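Side-chain contacts in trehalose-6-phosphate phosphatase related protein (Thermoplasma acidophilum, PDB 1U02), which removes the phosphate group from trehalose 6-phosphate, using magnesium, to release free trehalose in the last step of its biosynthesis: residues 7-10 against 11-15; 28-31 against 32-36; 213-216 against 217-221. All coordinates share one frame; numbering follows the deposited sequence.

Interaction 1 (7-10 against 11-15); sequences DYDG and TLVPI. With NA (sodium ion), chain C; MG (magnesium ion), chain B.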
loop_
_atom_site.group_PDB
_atom_site.type_symbol
_atom_site.label_atom_id
_atom_site.label_comp_id
_atom_site.label_asym_id
_atom_site.label_seq_id
_atom_site.Cartn_x
_atom_site.Cartn_y
_atom_site.Cartn_z
ATOM N N ASP A 7 2.141 6.009 -3.338
ATOM C CA ASP A 7 1.227 5.015 -2.790
ATOM C C ASP A 7 0.433 4.558 -4.014
ATOM O O ASP A 7 0.378 5.272 -5.017
ATOM C CB ASP A 7 0.289 5.672 -1.768
ATOM C CG ASP A 7 -0.859 4.765 -1.353
ATOM O OD1 ASP A 7 -0.605 3.635 -0.895
ATOM O OD2 ASP A 7 -2.024 5.191 -1.478
ATOM N N TYR A 8 -0.183 3.384 -3.944
ATOM C CA TYR A 8 -0.946 2.873 -5.080
ATOM C C TYR A 8 -2.458 3.103 -4.946
ATOM O O TYR A 8 -3.029 3.960 -5.630
ATOM C CB TYR A 8 -0.667 1.370 -5.265
ATOM C CG TYR A 8 -1.184 0.800 -6.564
ATOM C CD1 TYR A 8 -0.610 1.165 -7.785
ATOM C CD2 TYR A 8 -2.259 -0.084 -6.582
ATOM C CE1 TYR A 8 -1.096 0.664 -8.994
ATOM C CE2 TYR A 8 -2.759 -0.595 -7.794
ATOM C CZ TYR A 8 -2.170 -0.213 -8.992
ATOM O OH TYR A 8 -2.655 -0.697 -10.188
ATOM N N ASP A 9 -3.105 2.339 -4.068
ATOM C CA ASP A 9 -4.547 2.470 -3.884
ATOM C C ASP A 9 -4.978 3.829 -3.354
ATOM O O ASP A 9 -4.484 4.299 -2.328
ATOM C CB ASP A 9 -5.059 1.368 -2.966
ATOM C CG ASP A 9 -4.799 -0.006 -3.534
ATOM O OD1 ASP A 9 -5.366 -0.320 -4.604
ATOM O OD2 ASP A 9 -4.018 -0.757 -2.923
ATOM N N GLY A 10 -5.909 4.448 -4.071
ATOM C CA GLY A 10 -6.413 5.751 -3.683
ATOM C C GLY A 10 -5.484 6.885 -4.067
ATOM O O GLY A 10 -5.812 8.055 -3.859
ATOM N N THR A 11 -4.325 6.547 -4.625
ATOM C CA THR A 11 -3.348 7.549 -5.030
ATOM C C THR A 11 -3.132 7.537 -6.546
ATOM O O THR A 11 -3.250 8.574 -7.203
ATOM C CB THR A 11 -2.014 7.329 -4.287
ATOM O OG1 THR A 11 -2.236 7.481 -2.878
ATOM C CG2 THR A 11 -0.965 8.343 -4.741
ATOM N N LEU A 12 -2.820 6.368 -7.098
ATOM C CA LEU A 12 -2.619 6.230 -8.538
ATOM C C LEU A 12 -3.858 5.611 -9.183
ATOM O O LEU A 12 -4.114 5.793 -10.373
ATOM C CB LEU A 12 -1.390 5.363 -8.834
ATOM C CG LEU A 12 -0.059 5.896 -8.286
ATOM C CD1 LEU A 12 1.082 4.965 -8.694
ATOM C CD2 LEU A 12 0.191 7.306 -8.819
ATOM N N VAL A 13 -4.612 4.860 -8.391
ATOM C CA VAL A 13 -5.843 4.231 -8.859
ATOM C C VAL A 13 -6.893 4.537 -7.798
ATOM O O VAL A 13 -6.555 4.824 -6.650
ATOM C CB VAL A 13 -5.696 2.690 -9.008
ATOM C CG1 VAL A 13 -4.671 2.367 -10.082
ATOM C CG2 VAL A 13 -5.288 2.068 -7.677
ATOM N N PRO A 14 -8.180 4.499 -8.167
ATOM C CA PRO A 14 -9.222 4.786 -7.185
ATOM C C PRO A 14 -9.463 3.616 -6.234
ATOM O O PRO A 14 -9.102 2.473 -6.525
ATOM C CB PRO A 14 -10.444 5.063 -8.055
ATOM C CG PRO A 14 -10.253 4.099 -9.188
ATOM C CD PRO A 14 -8.764 4.236 -9.497
ATOM N N ILE A 15 -10.065 3.918 -5.092
ATOM C CA ILE A 15 -10.410 2.897 -4.120
ATOM C C ILE A 15 -11.711 2.331 -4.662
ATOM O O ILE A 15 -12.620 3.091 -4.994
ATOM C CB ILE A 15 -10.675 3.515 -2.735
ATOM C CG1 ILE A 15 -9.400 4.175 -2.208
ATOM C CG2 ILE A 15 -11.146 2.438 -1.760
ATOM C CD1 ILE A 15 -8.275 3.188 -1.968
HETATM NA NA NA C . -7.872 0.126 -5.371
HETATM MG MG MG B . -3.700 4.510 -0.442
HETATM O O HOH W 1 -3.187 2.485 -0.453
HETATM O O HOH W 2 -5.521 4.090 0.379
HETATM O O HOH W 3 -2.640 4.548 1.389
HETATM O O HOH W 4 -9.664 -0.403 -3.663
#
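Thr11 turns back on Asp7 through its hydroxyl: OG1 donates to Asp7 OD2 at 2.7 Å, meeting the anti lone pair. That same oxygen binds the magnesium ion at 2.1 Å, so Thr11 acts from the second shell on a first-shell ligand. With chi1 at -62°, OG1 sits beside its backbone N while CG2 runs over Asp7 O. A valine in place of Thr11 would probably keep this bulk but leave Asp7 OD2 without its donor and the carboxylate less firmly set on the metal. Thr11 N comes to Tyr8 O from above the carbonyl plane (3.1 Å). Leu12 N reaches Tyr8 O within that plane (2.8 Å). Leu12 CG covers Asp7 O at 3.4 Å, a buried carbonyl with no polar partner in the model. Val13 adds a weak third N-H to Tyr8 O and lays CG2 over a face of the Tyr8 ring, 4.0 Å from its centroid and 25° off the normal; the ring's OH bonds Ser22 O. Pro14 O joins Asp9 OD1 and Ser22 on a sodium ion, while Asp9 OD2 forms a salt bridge with Arg47 NE. Ile15 brings CD1 to within 3.4 Å of Gly10 N. Asp7 OD2, Asp9 O, Asp179 and three waters complete the magnesium shell, consistent with the DxDx(T/V) motif of the HAD clan, at the end of strand 3-7, with Asp7 the probable nucleophile.

Interaction 2 (28-31 against 32-36); sequences LLSL and ISDLK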
loop_
_atom_site.group_PDB
_atom_site.type_symbol
_atom_site.label_atom_id
_atom_site.label_comp_id
_atom_site.label_asym_id
_atom_site.label_seq_id
_atom_site.Cartn_x
_atom_site.Cartn_y
_atom_site.Cartn_z
ATOM N N LEU A 28 -2.182 4.830 -16.913
ATOM C CA LEU A 28 -1.264 4.782 -15.785
ATOM C C LEU A 28 0.038 4.093 -16.196
ATOM O O LEU A 28 1.125 4.506 -15.780
ATOM C CB LEU A 28 -1.901 4.045 -14.597
ATOM C CG LEU A 28 -1.035 3.932 -13.332
ATOM C CD1 LEU A 28 -0.553 5.318 -12.910
ATOM C CD2 LEU A 28 -1.829 3.271 -12.205
ATOM N N LEU A 29 -0.070 3.048 -17.011
ATOM C CA LEU A 29 1.115 2.326 -17.465
ATOM C C LEU A 29 2.051 3.272 -18.220
ATOM O O LEU A 29 3.264 3.241 -18.023
ATOM C CB LEU A 29 0.712 1.145 -18.362
ATOM C CG LEU A 29 0.018 -0.012 -17.625
ATOM C CD1 LEU A 29 -0.553 -1.025 -18.614
ATOM C CD2 LEU A 29 1.024 -0.682 -16.695
ATOM N N SER A 30 1.485 4.123 -19.072
ATOM C CA SER A 30 2.282 5.075 -19.849
ATOM C C SER A 30 2.942 6.112 -18.935
ATOM O O SER A 30 4.140 6.388 -19.055
ATOM C CB SER A 30 1.387 5.769 -20.885
ATOM O OG SER A 30 2.053 6.849 -21.521
ATOM N N LEU A 31 2.157 6.673 -18.016
ATOM C CA LEU A 31 2.648 7.683 -17.078
ATOM C C LEU A 31 3.815 7.203 -16.226
ATOM O O LEU A 31 4.833 7.884 -16.112
ATOM C CB LEU A 31 1.523 8.127 -16.146
ATOM C CG LEU A 31 0.551 9.193 -16.640
ATOM C CD1 LEU A 31 -0.584 9.326 -15.636
ATOM C CD2 LEU A 31 1.279 10.524 -16.809
ATOM N N ILE A 32 3.662 6.033 -15.617
ATOM C CA ILE A 32 4.710 5.492 -14.762
ATOM C C ILE A 32 5.894 5.027 -15.598
ATOM O O ILE A 32 7.046 5.173 -15.188
ATOM C CB ILE A 32 4.163 4.334 -13.886
ATOM C CG1 ILE A 32 3.037 4.859 -12.987
ATOM C CG2 ILE A 32 5.271 3.761 -13.019
ATOM C CD1 ILE A 32 3.471 5.991 -12.064
ATOM N N SER A 33 5.603 4.474 -16.772
ATOM C CA SER A 33 6.649 4.020 -17.682
ATOM C C SER A 33 7.575 5.199 -17.983
ATOM O O SER A 33 8.796 5.071 -17.924
ATOM C CB SER A 33 6.029 3.500 -18.985
ATOM O OG SER A 33 7.034 3.168 -19.929
ATOM N N ASP A 34 6.984 6.352 -18.291
ATOM C CA ASP A 34 7.761 7.553 -18.590
ATOM C C ASP A 34 8.488 8.059 -17.354
ATOM O O ASP A 34 9.685 8.332 -17.388
ATOM C CB ASP A 34 6.856 8.673 -19.108
ATOM C CG ASP A 34 6.331 8.409 -20.500
ATOM O OD1 ASP A 34 6.836 7.482 -21.168
ATOM O OD2 ASP A 34 5.415 9.143 -20.931
ATOM N N LEU A 35 7.751 8.181 -16.258
ATOM C CA LEU A 35 8.307 8.678 -15.010
ATOM C C LEU A 35 9.539 7.915 -14.511
ATOM O O LEU A 35 10.517 8.530 -14.085
ATOM C CB LEU A 35 7.222 8.660 -13.933
ATOM C CG LEU A 35 7.543 9.336 -12.598
ATOM C CD1 LEU A 35 7.650 10.844 -12.791
ATOM C CD2 LEU A 35 6.452 9.003 -11.594
ATOM N N LYS A 36 9.498 6.585 -14.567
ATOM C CA LYS A 36 10.614 5.774 -14.083
ATOM C C LYS A 36 11.887 5.953 -14.903
ATOM O O LYS A 36 12.973 5.584 -14.467
ATOM C CB LYS A 36 10.218 4.290 -14.029
ATOM C CG LYS A 36 10.036 3.596 -15.375
ATOM C CD LYS A 36 11.285 2.823 -15.780
ATOM C CE LYS A 36 11.006 1.872 -16.941
ATOM N NZ LYS A 36 10.509 2.580 -18.157
HETATM O O HOH W 5 4.558 5.945 -22.532
#
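Leu28 and Ile32, one helical turn apart, lie alongside each other and point the same way. The touch is made by a single branch: Leu28 CD1 meets Ile32 CG1 at 3.6 Å, with Ile32 CD1 a little further off at 4.2 Å. Two torsions of Leu28 together put CD1 there: chi1 (-180°) stands CG opposite the backbone N, and chi2 (54°) then turns CD1 against Ile32 CG1. Ile32 keeps CG1 beside its own N, and this brings the same methylene within 3.4 Å of Leu28 O, the carbonyl that accepts the backbone bond from Ile32 N with an N-H...O angle of 173°.

Ser30 and Asp34 form the second pair, on a more open flank. Their side chains do not bond directly, since Ser30 OG and Asp34 OD2 are 4.1 Å apart; water 5 spans them, lying 2.8 Å from Ser30 OG and donating to Asp34 OD1 at 3.1 Å. Asp34 CG also rests 3.3 Å from Ser30 O. Further along, Lys36 curls back on its own turn, and its NZ donates a hydrogen bond to Ser33 O at 3.0 Å.

Helix 26-38 is the crossover of the beta-alpha-beta unit between strands 3-7 and 40-44, and Ile32 and Leu35 face Leu6 of strand 3-7. The helix is amphipathic here: carbon-only contacts hold the side turned to the sheet, whereas the link between Ser30 OG and Asp34 OD1 is made through a water and not by a direct bond.

Interaction 3 (213-216 against 217-221); sequences IEMR and KILKF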
loop_
_atom_site.group_PDB
_atom_site.type_symbol
_atom_site.label_atom_id
_atom_site.label_comp_id
_atom_site.label_asym_id
_atom_site.label_seq_id
_atom_site.Cartn_x
_atom_site.Cartn_y
_atom_site.Cartn_z
ATOM N N ILE A 213 -6.980 11.097 -10.262
ATOM C CA ILE A 213 -6.959 11.715 -11.582
ATOM C C ILE A 213 -6.054 12.951 -11.562
ATOM O O ILE A 213 -5.205 13.124 -12.441
ATOM C CB ILE A 213 -8.377 12.117 -12.013
ATOM C CG1 ILE A 213 -9.240 10.862 -12.140
ATOM C CG2 ILE A 213 -8.331 12.886 -13.333
ATOM C CD1 ILE A 213 -10.716 11.135 -12.319
ATOM N N GLU A 214 -6.218 13.802 -10.551
ATOM C CA GLU A 214 -5.388 15.002 -10.446
ATOM C C GLU A 214 -3.947 14.580 -10.140
ATOM O O GLU A 214 -2.990 15.176 -10.644
ATOM C CB GLU A 214 -5.908 15.922 -9.337
ATOM C CG GLU A 214 -5.446 17.370 -9.478
ATOM C CD GLU A 214 -5.869 18.252 -8.305
ATOM O OE1 GLU A 214 -6.976 18.045 -7.764
ATOM O OE2 GLU A 214 -5.097 19.165 -7.938
HETATM N N MSE A 215 -3.797 13.552 -9.312
HETATM C CA MSE A 215 -2.474 13.056 -8.966
HETATM C C MSE A 215 -1.738 12.632 -10.239
HETATM O O MSE A 215 -0.560 12.939 -10.418
HETATM C CB MSE A 215 -2.585 11.862 -8.017
HETATM C CG MSE A 215 -1.253 11.302 -7.548
HETATM SE SE MSE A 215 -0.253 12.538 -6.413
HETATM C CE MSE A 215 1.257 12.806 -7.558
ATOM N N ARG A 216 -2.435 11.922 -11.118
ATOM C CA ARG A 216 -1.830 11.474 -12.367
ATOM C C ARG A 216 -1.421 12.671 -13.221
ATOM O O ARG A 216 -0.397 12.644 -13.905
ATOM C CB ARG A 216 -2.808 10.611 -13.157
ATOM C CG ARG A 216 -3.071 9.250 -12.543
ATOM C CD ARG A 216 -3.859 8.374 -13.496
ATOM N NE ARG A 216 -4.156 7.066 -12.924
ATOM C CZ ARG A 216 -4.792 6.100 -13.577
ATOM N NH1 ARG A 216 -5.192 6.303 -14.823
ATOM N NH2 ARG A 216 -5.027 4.931 -12.989
ATOM N N LYS A 217 -2.235 13.721 -13.172
ATOM C CA LYS A 217 -1.981 14.926 -13.949
ATOM C C LYS A 217 -0.699 15.604 -13.484
ATOM O O LYS A 217 0.062 16.124 -14.296
ATOM C CB LYS A 217 -3.163 15.887 -13.815
ATOM C CG LYS A 217 -3.183 16.987 -14.855
ATOM C CD LYS A 217 -4.451 17.823 -14.748
ATOM C CE LYS A 217 -4.544 18.819 -15.891
ATOM N NZ LYS A 217 -5.799 19.614 -15.836
ATOM N N ILE A 218 -0.465 15.599 -12.176
ATOM C CA ILE A 218 0.740 16.202 -11.623
ATOM C C ILE A 218 1.966 15.412 -12.084
ATOM O O ILE A 218 2.989 15.996 -12.460
ATOM C CB ILE A 218 0.688 16.232 -10.078
ATOM C CG1 ILE A 218 -0.259 17.341 -9.615
ATOM C CG2 ILE A 218 2.081 16.446 -9.501
ATOM C CD1 ILE A 218 0.187 18.738 -10.016
ATOM N N LEU A 219 1.854 14.085 -12.065
ATOM C CA LEU A 219 2.951 13.224 -12.498
ATOM C C LEU A 219 3.194 13.436 -13.992
ATOM O O LEU A 219 4.336 13.451 -14.456
ATOM C CB LEU A 219 2.617 11.751 -12.223
ATOM C CG LEU A 219 2.411 11.340 -10.761
ATOM C CD1 LEU A 219 2.113 9.845 -10.685
ATOM C CD2 LEU A 219 3.658 11.666 -9.956
ATOM N N LYS A 220 2.105 13.593 -14.735
ATOM C CA LYS A 220 2.168 13.834 -16.171
ATOM C C LYS A 220 2.973 15.115 -16.413
ATOM O O LYS A 220 3.832 15.168 -17.288
ATOM C CB LYS A 220 0.749 14.001 -16.721
ATOM C CG LYS A 220 0.658 14.418 -18.186
ATOM C CD LYS A 220 -0.732 14.970 -18.500
ATOM C CE LYS A 220 -0.944 15.177 -19.993
ATOM N NZ LYS A 220 -1.014 13.884 -20.731
ATOM N N PHE A 221 2.689 16.142 -15.618
ATOM C CA PHE A 221 3.373 17.422 -15.737
ATOM C C PHE A 221 4.862 17.327 -15.402
ATOM O O PHE A 221 5.704 17.873 -16.121
ATOM C CB PHE A 221 2.714 18.455 -14.823
ATOM C CG PHE A 221 3.204 19.852 -15.044
ATOM C CD1 PHE A 221 2.904 20.528 -16.227
ATOM C CD2 PHE A 221 3.979 20.491 -14.078
ATOM C CE1 PHE A 221 3.370 21.827 -16.447
ATOM C CE2 PHE A 221 4.451 21.789 -14.287
ATOM C CZ PHE A 221 4.146 22.456 -15.473
#
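Arg216, whose O accepts the backbone N-H of Lys220, carries the flat group of most consequence, a guanidinium that reaches away from 217-221. No side chain of 213-221 lies on either of its faces. Over one face comes Leu28 CB, and Val13 CG1 comes at the NH2 edge, almost in the guanidinium plane, while NE donates to Leu12 O and NH1 forms a salt bridge with Asp25. These partners probably fix its rotation. The carboxylate of Glu214 likewise turns outward, its OE1 accepting from Ala210 N.

Within the helix the side-chain contact is apolar. Met215, present as selenomethionine, crosses Leu219 at a slant: its chain bends at chi2 (66°) and again about the CG-SE bond, which carries CE forward along the helix to 3.6 Å from Leu219 CD2 and 3.7 Å from Leu219 CG. The same methyl, Met215 CE, lies 4.2 Å from Ile218 CG2, approached from a clearly different direction, so CE is shared between the residues three and four places on. Leu219 CG also rests 3.4 Å from Met215 O, beside the backbone bond that Leu219 N makes to that carbonyl (3.1 Å). Ile218 CG1 covers Glu214 O in the same manner at 3.6 Å.

Helix 212-229 packs on the sheet near its edge strand 207-209. Ile218 meets Phe207 and Val209 of that strand, Met215 packs on Ile196 and Val198 of strand 194-198, and Arg216 and Lys220 face Leu31 of helix 26-38, with Leu12 of the metal-binding loop resting on Leu219.

Overall arrangement
Leu12 and Val13 join interaction 1 to both helices. Interaction 1 touches interaction 2 through Val13 CG1 and Leu28 CD2 (3.7 Å) and through Leu12 CD1 and Ile32 CD1 (4.3 Å), and interaction 3 through Leu12 CD2 and Leu219 CD1 (3.7 Å) and a probable hydrogen bond from Arg216 NE to Leu12 O (2.9 Å). The two helical contacts also meet directly, Leu31 CD1 lying 3.6 Å from Arg216 CB. Centres stand about 15 Å (1 and 2), 12 Å (1 and 3) and 11 Å (2 and 3) apart. Only interaction 1 binds magnesium; to that ion, the side chain of Met215 comes within about 10 Å and that of Leu28 within about 12 Å. The helices therefore back the metal-binding loop without entering its site.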